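Local coordinates for putative hydrolase (PDB 4X00), which probably hydrolyses ester bonds, perhaps those of aryl esters, as an enzyme of the alpha/beta hydrolase fold, at residues V233-S238 and S251-D256; V107-S112 and R271-F276; E219-L224 and R278-R283. One frame throughout, in Å; residues are numbered along the deposited sequence. Where two conformers were deposited one is given.

Contact 1. Residues V233-S238 and S251-D256; sequences VKAKPS and SELYAD. With EDO (1,2-ethanediol), chain G.
L253, on the outermost strand 250-254, makes a small apolar contact with A235 and K236 in the first turn of helix 235-245, near the margin of the sheet. The leucine splits its two methyls between them. CD2 of L253 lies 4.0 Å from A235 CB, the alanine methyl, while CD1 rests 3.7 Å from CE of K236. The lysine is fully extended beyond CG and crosses the leucine at about a right angle, offering the hydrocarbon part of its chain as an apolar surface. This is the packing of helix on strand within a beta-alpha-beta unit: strand 222-227, helix 235-245 and strand 250-254 follow in sequence, the two strands being parallel neighbours. K234 occupies the N-cap, and its carbonyl O receives both S238 N at 3.0 Å and S238 OG at 2.9 Å, from opposite faces of the carbonyl plane. At the same helix start, A235 N donates to O2 of a bound 1,2-ethanediol, 2.9 Å away and nearly straight at 161°. V233, just ahead of the N-cap residue, uses its backbone N to bond OD1 of D230, the probable acid of a Ser-His-Asp triad with S112 and H259.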
ATOM      1  N   VAL A 233       6.279  -9.669  -5.239  1.00  9.38           N
ATOM      2  CA  VAL A 233       4.957 -10.137  -5.649  1.00  9.96           C
ATOM      3  C   VAL A 233       5.074 -10.588  -7.098  1.00 10.55           C
ATOM      4  O   VAL A 233       5.647  -9.853  -7.907  1.00 11.40           O
ATOM      5  CB  VAL A 233       3.888  -9.024  -5.493  1.00 10.75           C
ATOM      6  CG1 VAL A 233       2.555  -9.466  -6.104  1.00 11.92           C
ATOM      7  CG2 VAL A 233       3.697  -8.661  -4.002  1.00 10.70           C
ATOM      8  N   LYS A 234       4.584 -11.789  -7.418  1.00 10.71           N
ATOM      9  CA  LYS A 234       4.612 -12.282  -8.801  1.00 10.87           C
ATOM     10  C   LYS A 234       3.578 -11.499  -9.620  1.00 11.08           C
ATOM     11  O   LYS A 234       2.372 -11.656  -9.428  1.00 12.08           O
ATOM     12  CB  LYS A 234       4.323 -13.792  -8.884  1.00 12.05           C
ATOM     13  CG  LYS A 234       5.380 -14.683  -8.201  1.00 13.66           C
ATOM     14  CD  LYS A 234       4.936 -16.130  -8.205  1.00 15.18           C
ATOM     15  CE  LYS A 234       6.016 -17.039  -7.652  1.00 16.08           C
ATOM     16  NZ  LYS A 234       5.501 -18.425  -7.567  1.00 18.42           N
ATOM     17  N   ALA A 235       4.065 -10.649 -10.517  1.00 10.53           N
ATOM     18  CA  ALA A 235       3.206  -9.669 -11.211  1.00 10.96           C
ATOM     19  C   ALA A 235       2.147 -10.328 -12.090  1.00 11.79           C
ATOM     20  O   ALA A 235       0.946 -10.092 -11.894  1.00 12.31           O
ATOM     21  CB  ALA A 235       4.066  -8.718 -12.055  1.00 11.68           C
ATOM     22  N   LYS A 236       2.567 -11.132 -13.064  1.00 12.69           N
ATOM     23  CA  LYS A 236       1.553 -11.676 -13.958  1.00 13.66           C
ATOM     24  C   LYS A 236       0.565 -12.619 -13.243  1.00 13.33           C
ATOM     25  O   LYS A 236      -0.633 -12.521 -13.479  1.00 13.91           O
ATOM     26  CB  LYS A 236       2.213 -12.359 -15.160  1.00 15.46           C
ATOM     27  CG  LYS A 236       2.896 -11.345 -16.073  1.00 17.53           C
ATOM     28  CD  LYS A 236       3.452 -12.019 -17.310  1.00 20.14           C
ATOM     29  CE  LYS A 236       4.084 -11.001 -18.241  1.00 23.27           C
ATOM     30  NZ  LYS A 236       4.524 -11.654 -19.494  1.00 25.38           N
ATOM     31  N   PRO A 237       1.039 -13.490 -12.334  1.00 13.45           N
ATOM     32  CA  PRO A 237       0.048 -14.355 -11.680  1.00 13.07           C
ATOM     33  C   PRO A 237      -0.899 -13.580 -10.761  1.00 13.28           C
ATOM     34  O   PRO A 237      -2.063 -13.943 -10.671  1.00 14.48           O
ATOM     35  CB  PRO A 237       0.920 -15.334 -10.886  1.00 14.23           C
ATOM     36  CG  PRO A 237       2.211 -15.403 -11.689  1.00 14.42           C
ATOM     37  CD  PRO A 237       2.419 -13.991 -12.155  1.00 13.97           C
ATOM     38  N   SER A 238      -0.423 -12.522 -10.114  1.00 12.11           N
ATOM     39  CA  SER A 238      -1.301 -11.722  -9.276  1.00 11.62           C
ATOM     40  C   SER A 238      -2.349 -11.002 -10.120  1.00 11.45           C
ATOM     41  O   SER A 238      -3.528 -10.978  -9.765  1.00 12.71           O
ATOM     42  CB  SER A 238      -0.474 -10.736  -8.469  1.00 11.50           C
ATOM     43  OG  SER A 238       0.280 -11.437  -7.491  1.00 12.40           O
ATOM     44  N   SER A 251      -5.053  -3.458 -16.276  1.00 11.46           N
ATOM     45  CA  SER A 251      -3.715  -3.588 -15.739  1.00 11.88           C
ATOM     46  C   SER A 251      -2.681  -3.000 -16.678  1.00 12.49           C
ATOM     47  O   SER A 251      -2.906  -2.847 -17.889  1.00 13.60           O
ATOM     48  CB  SER A 251      -3.395  -5.052 -15.454  1.00 12.96           C
ATOM     49  OG  SER A 251      -3.418  -5.796 -16.652  1.00 13.44           O
ATOM     50  N   GLU A 252      -1.524  -2.670 -16.110  1.00 12.31           N
ATOM     51  CA  GLU A 252      -0.377  -2.222 -16.879  1.00 14.12           C
ATOM     52  C   GLU A 252       0.863  -2.815 -16.234  1.00 12.41           C
ATOM     53  O   GLU A 252       0.975  -2.830 -15.021  1.00 12.68           O
ATOM     54  CB  GLU A 252      -0.264  -0.688 -16.898  1.00 18.48           C
ATOM     55  CG  GLU A 252      -1.460   0.068 -17.406  1.00 23.70           C
ATOM     56  CD  GLU A 252      -1.601   0.017 -18.905  1.00 27.77           C
ATOM     57  OE1 GLU A 252      -0.735  -0.585 -19.575  1.00 26.85           O
ATOM     58  OE2 GLU A 252      -2.594   0.591 -19.415  1.00 31.96           O
ATOM     59  N   LEU A 253       1.778  -3.285 -17.055  1.00 12.50           N
ATOM     60  CA  LEU A 253       3.075  -3.765 -16.610  1.00 13.21           C
ATOM     61  C   LEU A 253       4.133  -2.750 -16.964  1.00 12.80           C
ATOM     62  O   LEU A 253       4.245  -2.353 -18.129  1.00 14.70           O
ATOM     63  CB  LEU A 253       3.432  -5.103 -17.266  1.00 15.85           C
ATOM     64  CG  LEU A 253       2.729  -6.337 -16.768  1.00 17.74           C
ATOM     65  CD1 LEU A 253       2.994  -7.490 -17.710  1.00 20.26           C
ATOM     66  CD2 LEU A 253       3.198  -6.682 -15.346  1.00 18.20           C
ATOM     67  N   TYR A 254       4.943  -2.355 -15.992  1.00 10.86           N
ATOM     68  CA  TYR A 254       6.095  -1.494 -16.239  1.00 11.00           C
ATOM     69  C   TYR A 254       7.281  -2.423 -16.446  1.00 11.32           C
ATOM     70  O   TYR A 254       7.812  -2.996 -15.463  1.00 11.79           O
ATOM     71  CB  TYR A 254       6.366  -0.556 -15.049  1.00 11.32           C
ATOM     72  CG  TYR A 254       5.393   0.595 -14.833  1.00 10.33           C
ATOM     73  CD1 TYR A 254       4.089   0.588 -15.336  1.00 10.47           C
ATOM     74  CD2 TYR A 254       5.800   1.707 -14.108  1.00 10.10           C
ATOM     75  CE1 TYR A 254       3.223   1.671 -15.098  1.00 10.33           C
ATOM     76  CE2 TYR A 254       4.957   2.777 -13.887  1.00  9.76           C
ATOM     77  CZ  TYR A 254       3.676   2.766 -14.381  1.00  9.75           C
ATOM     78  OH  TYR A 254       2.873   3.873 -14.127  1.00 11.73           O
ATOM     79  N   ALA A 255       7.707  -2.579 -17.700  1.00 11.86           N
ATOM     80  CA  ALA A 255       8.699  -3.585 -18.051  1.00 13.08           C
ATOM     81  C   ALA A 255       9.993  -3.531 -17.236  1.00 15.25           C
ATOM     82  O   ALA A 255      10.556  -4.582 -16.893  1.00 16.45           O
ATOM     83  CB  ALA A 255       9.043  -3.457 -19.543  1.00 13.27           C
ATOM     84  N   ASP A 256      10.454  -2.322 -16.930  1.00 14.78           N
ATOM     85  CA  ASP A 256      11.771  -2.182 -16.315  0.70 16.62           C
ATOM     86  C   ASP A 256      11.689  -1.683 -14.880  1.00 16.18           C
ATOM     87  O   ASP A 256      12.657  -1.200 -14.320  1.00 19.13           O
ATOM     88  CB  ASP A 256      12.633  -1.259 -17.170  0.70 19.53           C
ATOM     89  CG  ASP A 256      12.838  -1.803 -18.585  0.70 23.92           C
ATOM     90  OD1 ASP A 256      12.980  -3.034 -18.738  0.70 25.90           O
ATOM     91  OD2 ASP A 256      12.841  -1.002 -19.548  0.70 26.01           O
TER
HETATM   92  C1  EDO G 303       7.791 -12.394 -11.313  1.00 24.68           C
HETATM   93  O1  EDO G 303       6.508 -13.003 -11.432  1.00 21.22           O
HETATM   94  C2  EDO G 303       7.739 -10.927 -11.712  1.00 19.85           C
HETATM   95  O2  EDO G 303       6.950 -10.174 -10.805  1.00 14.88           O

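Contact 2. Residues V107-S112 and R271-F276; sequences VLVGWS and RDLSDF. With EDO (1,2-ethanediol), chain H; EDO (1,2-ethanediol), chain J.
The central strand 107-111, which runs into the probable nucleophile elbow of this alpha/beta hydrolase, lays V107 and V109 against F276 and L273 of helix 266-280. Alternation along the strand puts these two valines on the helix-facing side, while L108 between them points away. V107 CG1 lies in the plane of the F276 ring, at its edge, 3.8 Å from CE2 and 4.0 Å from CD2; the methyl thus abuts the rim and does not sit over a face. V109 reaches the helix through its other branch, CG2, which is 3.7 Å from CD1 of L273. The leucine's CB does not head straight for the strand, but with CG anti to the backbone N (chi1 174°) its end swings closer. L273 and F276, one helical turn apart, are therefore matched to alternate residues of the strand.

The polar side chains of this helical segment have other partners. R271 NH2 forms a salt bridge with D272 OD1 at 3.1 Å, approaching from above the carboxylate plane, and OD2 of the same aspartate accepts a hydrogen bond from O2 of one 1,2-ethanediol at 2.6 Å. A second diol donates its O1 to D275 OD1, 2.7 Å away. Beyond the packed valines, the strand ends at W111, whose NE1 bonds the carbonyl O of H259; S112 follows with a positive phi of 61°, consistent with the strained turn of a nucleophile elbow.

With only methyl and ring carbons meeting in a buried layer, the chemistry implies an interface specified by shape and alternation of side chains: the two segments meet through dispersion and close fit, without directional bonds between them.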
ATOM      1  N   VAL A 107     -10.115   8.300  -4.350  1.00  9.72           N
ATOM      2  CA  VAL A 107      -9.465   7.188  -5.031  1.00  9.59           C
ATOM      3  C   VAL A 107      -8.431   6.614  -4.057  1.00 10.41           C
ATOM      4  O   VAL A 107      -7.663   7.373  -3.471  1.00 11.04           O
ATOM      5  CB  VAL A 107      -8.805   7.650  -6.338  1.00  9.79           C
ATOM      6  CG1 VAL A 107      -7.883   6.553  -6.902  1.00 11.08           C
ATOM      7  CG2 VAL A 107      -9.891   8.054  -7.356  1.00 10.34           C
ATOM      8  N   LEU A 108      -8.422   5.296  -3.905  1.00  9.41           N
ATOM      9  CA  LEU A 108      -7.436   4.607  -3.061  1.00  8.75           C
ATOM     10  C   LEU A 108      -6.255   4.150  -3.891  1.00  8.96           C
ATOM     11  O   LEU A 108      -6.442   3.655  -5.011  1.00  9.93           O
ATOM     12  CB  LEU A 108      -8.067   3.388  -2.392  1.00  9.08           C
ATOM     13  CG  LEU A 108      -9.380   3.670  -1.653  1.00  9.83           C
ATOM     14  CD1 LEU A 108      -9.882   2.382  -1.015  1.00 11.60           C
ATOM     15  CD2 LEU A 108      -9.165   4.803  -0.613  1.00 10.13           C
ATOM     16  N   VAL A 109      -5.042   4.319  -3.370  1.00  7.99           N
ATOM     17  CA  VAL A 109      -3.832   3.851  -4.068  1.00  7.25           C
ATOM     18  C   VAL A 109      -3.103   2.986  -3.057  1.00  7.77           C
ATOM     19  O   VAL A 109      -2.619   3.497  -2.051  1.00  9.20           O
ATOM     20  CB  VAL A 109      -2.938   5.006  -4.525  1.00  7.65           C
ATOM     21  CG1 VAL A 109      -1.672   4.484  -5.224  1.00  8.88           C
ATOM     22  CG2 VAL A 109      -3.737   5.927  -5.445  1.00  9.60           C
ATOM     23  N   GLY A 110      -3.013   1.693  -3.316  1.00  7.55           N
ATOM     24  CA  GLY A 110      -2.443   0.769  -2.332  1.00  8.55           C
ATOM     25  C   GLY A 110      -1.236   0.026  -2.866  1.00  8.40           C
ATOM     26  O   GLY A 110      -1.340  -0.656  -3.879  1.00  8.77           O
ATOM     27  N   TRP A 111      -0.098   0.162  -2.193  1.00  7.81           N
ATOM     28  CA  TRP A 111       1.145  -0.504  -2.577  1.00  8.20           C
ATOM     29  C   TRP A 111       1.319  -1.792  -1.788  1.00  7.67           C
ATOM     30  O   TRP A 111       1.399  -1.742  -0.558  1.00  7.95           O
ATOM     31  CB  TRP A 111       2.335   0.420  -2.319  1.00  8.63           C
ATOM     32  CG  TRP A 111       3.663  -0.212  -2.566  1.00  8.40           C
ATOM     33  CD1 TRP A 111       3.977  -1.065  -3.584  1.00  8.41           C
ATOM     34  CD2 TRP A 111       4.867  -0.042  -1.783  1.00  9.67           C
ATOM     35  NE1 TRP A 111       5.307  -1.434  -3.487  1.00  8.22           N
ATOM     36  CE2 TRP A 111       5.867  -0.820  -2.394  1.00  9.17           C
ATOM     37  CE3 TRP A 111       5.198   0.721  -0.650  1.00 11.30           C
ATOM     38  CZ2 TRP A 111       7.174  -0.862  -1.922  1.00 10.43           C
ATOM     39  CZ3 TRP A 111       6.495   0.652  -0.165  1.00 12.36           C
ATOM     40  CH2 TRP A 111       7.461  -0.143  -0.790  1.00 11.63           C
ATOM     41  N   SER A 112       1.363  -2.930  -2.492  1.00  8.33           N
ATOM     42  CA  SER A 112       1.779  -4.218  -1.921  1.00  8.84           C
ATOM     43  C   SER A 112       0.825  -4.603  -0.768  1.00  8.88           C
ATOM     44  O   SER A 112      -0.353  -4.885  -1.042  1.00  9.37           O
ATOM     45  CB  SER A 112       3.250  -4.149  -1.512  1.00  8.52           C
ATOM     46  OG  SER A 112       3.738  -5.443  -1.204  1.00  9.36           O
ATOM     47  N   ARG A 271       1.645  10.238 -14.125  1.00  9.81           N
ATOM     48  CA  ARG A 271       0.796  10.379 -15.307  1.00  9.43           C
ATOM     49  C   ARG A 271      -0.349   9.353 -15.278  1.00  9.54           C
ATOM     50  O   ARG A 271      -1.525   9.705 -15.424  1.00  9.96           O
ATOM     51  CB  ARG A 271       1.655  10.195 -16.569  1.00  9.64           C
ATOM     52  CG  ARG A 271       0.869  10.475 -17.853  1.00 10.31           C
ATOM     53  CD  ARG A 271       1.577   9.849 -19.075  1.00 10.45           C
ATOM     54  NE  ARG A 271       1.422   8.401 -19.059  1.00 10.42           N
ATOM     55  CZ  ARG A 271       2.366   7.511 -19.396  1.00  9.86           C
ATOM     56  NH1 ARG A 271       3.559   7.912 -19.833  1.00 10.49           N
ATOM     57  NH2 ARG A 271       2.122   6.210 -19.293  1.00 10.76           N
ATOM     58  N   ASP A 272      -0.007   8.075 -15.069  1.00  9.11           N
ATOM     59  CA  ASP A 272      -1.041   7.044 -15.002  1.00 10.04           C
ATOM     60  C   ASP A 272      -2.032   7.301 -13.872  1.00 10.13           C
ATOM     61  O   ASP A 272      -3.239   7.089 -14.041  1.00 10.22           O
ATOM     62  CB  ASP A 272      -0.387   5.672 -14.825  1.00 10.14           C
ATOM     63  CG  ASP A 272       0.234   5.129 -16.097  1.00 11.12           C
ATOM     64  OD1 ASP A 272      -0.075   5.611 -17.226  1.00 11.92           O
ATOM     65  OD2 ASP A 272       1.024   4.178 -15.971  1.00 11.66           O
ATOM     66  N   LEU A 273      -1.539   7.747 -12.721  1.00  8.93           N
ATOM     67  CA  LEU A 273      -2.419   7.982 -11.576  1.00  9.07           C
ATOM     68  C   LEU A 273      -3.363   9.134 -11.861  1.00  9.73           C
ATOM     69  O   LEU A 273      -4.591   9.015 -11.666  1.00  9.64           O
ATOM     70  CB  LEU A 273      -1.591   8.256 -10.317  1.00 10.49           C
ATOM     71  CG  LEU A 273      -2.427   8.649  -9.095  1.00 11.38           C
ATOM     72  CD1 LEU A 273      -3.474   7.545  -8.739  1.00 12.29           C
ATOM     73  CD2 LEU A 273      -1.513   8.924  -7.898  1.00 11.51           C
ATOM     74  N   SER A 274      -2.833  10.246 -12.368  1.00 10.60           N
ATOM     75  CA  SER A 274      -3.718  11.386 -12.625  1.00 10.98           C
ATOM     76  C   SER A 274      -4.759  11.028 -13.695  1.00 10.94           C
ATOM     77  O   SER A 274      -5.939  11.362 -13.551  1.00 11.19           O
ATOM     78  CB  SER A 274      -2.905  12.618 -13.039  1.00 12.74           C
ATOM     79  OG  SER A 274      -3.770  13.729 -13.244  1.00 14.07           O
ATOM     80  N   ASP A 275      -4.324  10.302 -14.729  1.00 10.87           N
ATOM     81  CA  ASP A 275      -5.253   9.882 -15.776  1.00 11.56           C
ATOM     82  C   ASP A 275      -6.336   8.967 -15.209  1.00 11.38           C
ATOM     83  O   ASP A 275      -7.495   9.089 -15.573  1.00 11.77           O
ATOM     84  CB  ASP A 275      -4.506   9.175 -16.914  1.00 13.97           C
ATOM     85  CG  ASP A 275      -3.645  10.126 -17.724  1.00 18.20           C
ATOM     86  OD1 ASP A 275      -3.752  11.355 -17.516  1.00 20.40           O
ATOM     87  OD2 ASP A 275      -2.872   9.642 -18.572  1.00 18.91           O
ATOM     88  N   PHE A 276      -5.968   8.056 -14.305  1.00 10.59           N
ATOM     89  CA  PHE A 276      -6.935   7.161 -13.724  1.00  9.96           C
ATOM     90  C   PHE A 276      -7.965   7.945 -12.894  1.00 10.32           C
ATOM     91  O   PHE A 276      -9.192   7.710 -12.990  1.00 10.26           O
ATOM     92  CB  PHE A 276      -6.239   6.131 -12.832  1.00  9.82           C
ATOM     93  CG  PHE A 276      -7.206   5.254 -12.088  1.00  9.43           C
ATOM     94  CD1 PHE A 276      -7.772   4.160 -12.727  1.00  9.47           C
ATOM     95  CD2 PHE A 276      -7.599   5.530 -10.781  1.00  9.44           C
ATOM     96  CE1 PHE A 276      -8.695   3.334 -12.104  1.00 10.20           C
ATOM     97  CE2 PHE A 276      -8.527   4.697 -10.116  1.00 10.77           C
ATOM     98  CZ  PHE A 276      -9.069   3.598 -10.779  1.00 10.90           C
TER
HETATM   99  C1  EDO H 304       1.608   1.436 -19.713  1.00 30.91           C
HETATM  100  O1  EDO H 304       2.463   2.075 -20.689  1.00 24.06           O
HETATM  101  C2  EDO H 304       1.080   2.412 -18.665  1.00 27.90           C
HETATM  102  O2  EDO H 304       2.092   3.321 -18.220  1.00 13.68           O
HETATM  103  C1  EDO J 306      -6.637  12.498 -19.287  1.00 34.96           C
HETATM  104  O1  EDO J 306      -5.496  13.028 -18.606  1.00 43.07           O
HETATM  105  C2  EDO J 306      -6.217  11.459 -20.324  1.00 40.95           C
HETATM  106  O2  EDO J 306      -5.601  12.093 -21.457  1.00 35.04           O

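Contact 3. Residues E219-L224 and R278-R283; sequences EVPLLL and RMALSR. With EDO (1,2-ethanediol), chain J.
The puckered ring of P221 receives M279 and A280 along its CB–CG side, whereas the truly flat group, the guanidinium of R278, lies well apart from the proline and is met at its edge and in its plane by a bound 1,2-ethanediol. That diol's O1 accepts from R278 NH1 at 2.9 Å, with an N-H...O angle of 154°; it is the diol that also holds D275, so that it links two side chains of one helix.

Across the contact itself everything is apolar. The methionine and the proline slide past each other in opposite directions: M279 CE ends 3.9 Å from P221 CB, and SD lies 4.1 Å from P221 CG. The shape of M279 explains this placement. Its CG is anti to the backbone N (chi1 175°), and the chain then folds at chi2 (-82°) and again at chi3, laying the thioether alongside the ring. Beside it, the methyl of A280 approaches more loosely, its CB 4.2 Å from P221 CG. The small alanine lets the backbones come fairly near, with 6.4 Å between the CA atoms of P221 and A280.

Nearer the C terminus, S282 turns back on the helix twice, OG donating to R278 O at 2.8 Å and the backbone N to M279 O at 3.1 Å.

On the other side of the contact, D127 OD2 accepts the backbone N-H groups of both E219 and V220 just before the strand. P221 then leads into strand 222-227, which lies between strands 132-136 and 250-254, and F276, a turn earlier in helix 266-280, also packs against P221 and L223.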
ATOM      1  N   GLU A 219     -17.541  -2.371  -8.240  1.00 14.20           N
ATOM      2  CA  GLU A 219     -18.031  -1.749  -9.482  1.00 14.68           C
ATOM      3  C   GLU A 219     -17.222  -0.535  -9.876  1.00 13.20           C
ATOM      4  O   GLU A 219     -17.205  -0.126 -11.044  1.00 14.16           O
ATOM      5  CB  GLU A 219     -19.496  -1.323  -9.351  1.00 16.61           C
ATOM      6  CG  GLU A 219     -20.450  -2.455  -9.484  1.00 17.61           C
ATOM      7  CD  GLU A 219     -20.391  -3.055 -10.858  1.00 18.13           C
ATOM      8  OE1 GLU A 219     -20.643  -2.311 -11.845  1.00 18.96           O
ATOM      9  OE2 GLU A 219     -20.097  -4.261 -10.956  1.00 17.96           O
ATOM     10  N   VAL A 220     -16.579   0.098  -8.913  1.00 12.03           N
ATOM     11  CA  VAL A 220     -15.747   1.255  -9.257  1.00 11.42           C
ATOM     12  C   VAL A 220     -14.586   0.789 -10.103  1.00 10.73           C
ATOM     13  O   VAL A 220     -14.206  -0.387 -10.074  1.00 11.69           O
ATOM     14  CB  VAL A 220     -15.208   2.011  -8.017  1.00 11.94           C
ATOM     15  CG1 VAL A 220     -16.384   2.579  -7.224  1.00 13.03           C
ATOM     16  CG2 VAL A 220     -14.328   1.099  -7.161  1.00 11.54           C
ATOM     17  N   PRO A 221     -13.988   1.714 -10.856  1.00 10.06           N
ATOM     18  CA  PRO A 221     -12.835   1.290 -11.642  1.00  9.97           C
ATOM     19  C   PRO A 221     -11.664   0.833 -10.771  1.00  9.53           C
ATOM     20  O   PRO A 221     -11.364   1.414  -9.712  1.00  9.99           O
ATOM     21  CB  PRO A 221     -12.461   2.554 -12.430  1.00 12.03           C
ATOM     22  CG  PRO A 221     -13.680   3.422 -12.414  1.00 14.62           C
ATOM     23  CD  PRO A 221     -14.343   3.123 -11.087  1.00 12.01           C
ATOM     24  N   LEU A 222     -11.000  -0.201 -11.261  1.00  9.99           N
ATOM     25  CA  LEU A 222      -9.824  -0.761 -10.630  1.00  9.81           C
ATOM     26  C   LEU A 222      -8.692  -0.827 -11.651  1.00  9.24           C
ATOM     27  O   LEU A 222      -8.867  -1.345 -12.769  1.00 10.05           O
ATOM     28  CB  LEU A 222     -10.104  -2.161 -10.089  1.00 10.87           C
ATOM     29  CG  LEU A 222     -11.172  -2.267  -9.012  1.00 12.16           C
ATOM     30  CD1 LEU A 222     -11.434  -3.729  -8.696  1.00 15.07           C
ATOM     31  CD2 LEU A 222     -10.735  -1.510  -7.764  1.00 11.79           C
ATOM     32  N   LEU A 223      -7.526  -0.348 -11.238  1.00  9.17           N
ATOM     33  CA  LEU A 223      -6.334  -0.380 -12.080  1.00  9.35           C
ATOM     34  C   LEU A 223      -5.215  -1.093 -11.311  1.00  9.37           C
ATOM     35  O   LEU A 223      -4.944  -0.759 -10.162  1.00  9.99           O
ATOM     36  CB  LEU A 223      -5.909   1.041 -12.452  1.00 10.10           C
ATOM     37  CG  LEU A 223      -4.579   1.190 -13.205  1.00 11.90           C
ATOM     38  CD1 LEU A 223      -4.638   0.499 -14.570  1.00 13.66           C
ATOM     39  CD2 LEU A 223      -4.275   2.668 -13.368  1.00 13.18           C
ATOM     40  N   LEU A 224      -4.595  -2.075 -11.941  1.00  9.83           N
ATOM     41  CA  LEU A 224      -3.484  -2.800 -11.347  1.00 10.12           C
ATOM     42  C   LEU A 224      -2.227  -2.406 -12.096  1.00 10.57           C
ATOM     43  O   LEU A 224      -2.113  -2.662 -13.297  1.00 12.09           O
ATOM     44  CB  LEU A 224      -3.714  -4.297 -11.425  1.00 11.08           C
ATOM     45  CG  LEU A 224      -4.350  -4.895 -10.166  1.00 11.57           C
ATOM     46  CD1 LEU A 224      -5.727  -4.262  -9.812  1.00 12.25           C
ATOM     47  CD2 LEU A 224      -4.429  -6.425 -10.336  1.00 12.50           C
ATOM     48  N   ARG A 278      -8.812  11.129 -13.143  1.00 10.33           N
ATOM     49  CA  ARG A 278      -9.654  11.900 -14.072  1.00 11.37           C
ATOM     50  C   ARG A 278     -10.742  11.034 -14.698  1.00 11.60           C
ATOM     51  O   ARG A 278     -11.902  11.451 -14.823  1.00 12.29           O
ATOM     52  CB  ARG A 278      -8.779  12.521 -15.150  1.00 12.67           C
ATOM     53  CG  ARG A 278      -7.934  13.669 -14.587  1.00 14.47           C
ATOM     54  CD  ARG A 278      -6.812  14.023 -15.497  1.00 15.35           C
ATOM     55  NE  ARG A 278      -6.286  15.340 -15.182  1.00 15.71           N
ATOM     56  CZ  ARG A 278      -5.434  16.004 -15.956  1.00 17.64           C
ATOM     57  NH1 ARG A 278      -5.011  15.466 -17.094  1.00 20.53           N
ATOM     58  NH2 ARG A 278      -5.031  17.211 -15.599  1.00 17.68           N
ATOM     59  N   MET A 279     -10.363   9.840 -15.124  1.00 11.70           N
ATOM     60  CA  MET A 279     -11.312   8.907 -15.717  1.00 11.96           C
ATOM     61  C   MET A 279     -12.376   8.473 -14.684  1.00 11.08           C
ATOM     62  O   MET A 279     -13.588   8.454 -14.970  1.00 11.64           O
ATOM     63  CB  MET A 279     -10.545   7.702 -16.279  1.00 13.77           C
ATOM     64  CG  MET A 279     -11.400   6.579 -16.829  1.00 15.41           C
ATOM     65  SD  MET A 279     -12.038   5.417 -15.582  1.00 17.81           S
ATOM     66  CE  MET A 279     -10.503   4.812 -14.876  1.00 17.44           C
ATOM     67  N   ALA A 280     -11.934   8.146 -13.477  1.00 10.88           N
ATOM     68  CA  ALA A 280     -12.847   7.611 -12.472  1.00 11.21           C
ATOM     69  C   ALA A 280     -13.880   8.649 -12.077  1.00 11.78           C
ATOM     70  O   ALA A 280     -15.028   8.320 -11.771  1.00 13.08           O
ATOM     71  CB  ALA A 280     -12.063   7.154 -11.264  1.00 12.01           C
ATOM     72  N   LEU A 281     -13.476   9.910 -12.128  1.00 11.27           N
ATOM     73  CA  LEU A 281     -14.360  11.002 -11.715  1.00 11.77           C
ATOM     74  C   LEU A 281     -15.271  11.531 -12.837  1.00 13.61           C
ATOM     75  O   LEU A 281     -16.092  12.418 -12.610  1.00 14.94           O
ATOM     76  CB  LEU A 281     -13.516  12.142 -11.125  1.00 12.37           C
ATOM     77  CG  LEU A 281     -12.752  11.716  -9.852  1.00 13.08           C
ATOM     78  CD1 LEU A 281     -11.881  12.869  -9.376  1.00 13.98           C
ATOM     79  CD2 LEU A 281     -13.712  11.283  -8.744  1.00 14.64           C
ATOM     80  N   SER A 282     -15.161  10.947 -14.031  1.00 13.62           N
ATOM     81  CA  SER A 282     -15.990  11.406 -15.141  1.00 14.62           C
ATOM     82  C   SER A 282     -16.701  10.225 -15.810  1.00 16.70           C
ATOM     83  O   SER A 282     -17.196  10.348 -16.931  1.00 17.58           O
ATOM     84  CB  SER A 282     -15.150  12.211 -16.134  1.00 16.04           C
ATOM     85  OG  SER A 282     -14.045  11.468 -16.585  1.00 16.86           O
ATOM     86  N   ARG A 283     -16.838   9.119 -15.078  1.00 19.29           N
ATOM     87  CA  ARG A 283     -17.465   7.896 -15.594  1.00 22.94           C
ATOM     88  C   ARG A 283     -18.983   8.045 -15.799  1.00 25.20           C
ATOM     89  O   ARG A 283     -19.678   8.802 -15.114  1.00 25.82           O
ATOM     90  CB  ARG A 283     -17.183   6.717 -14.644  1.00 24.89           C
ATOM     91  OXT ARG A 283     -19.608   7.398 -16.650  1.00 27.76           O
TER
HETATM   92  C1  EDO J 306      -6.637  12.498 -19.287  1.00 34.96           C
HETATM   93  O1  EDO J 306      -5.496  13.028 -18.606  1.00 43.07           O
HETATM   94  C2  EDO J 306      -6.217  11.459 -20.324  1.00 40.95           C
HETATM   95  O2  EDO J 306      -5.601  12.093 -21.457  1.00 35.04           O

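In the fold
From the N terminus, the chain first lays down 107-112, then 219-224, and so opens contacts 2 and 3 before 233-238 begins contact 1. Contact 1 closes first, at 251-256, within a single beta-alpha-beta unit; it is nested inside both longer loops. Contact 2 closes next at 271-276 and contact 3 last at 278-283, so these two cross, their segments alternating along the chain. Both use helix 266-280, which thereby spans from the central strand 107-111 to the entry of strand 222-227. Contact 1 joins them at the sheet margin: E252 N probably bonds L224 O, and Y254 OH probably bonds D272 OD2.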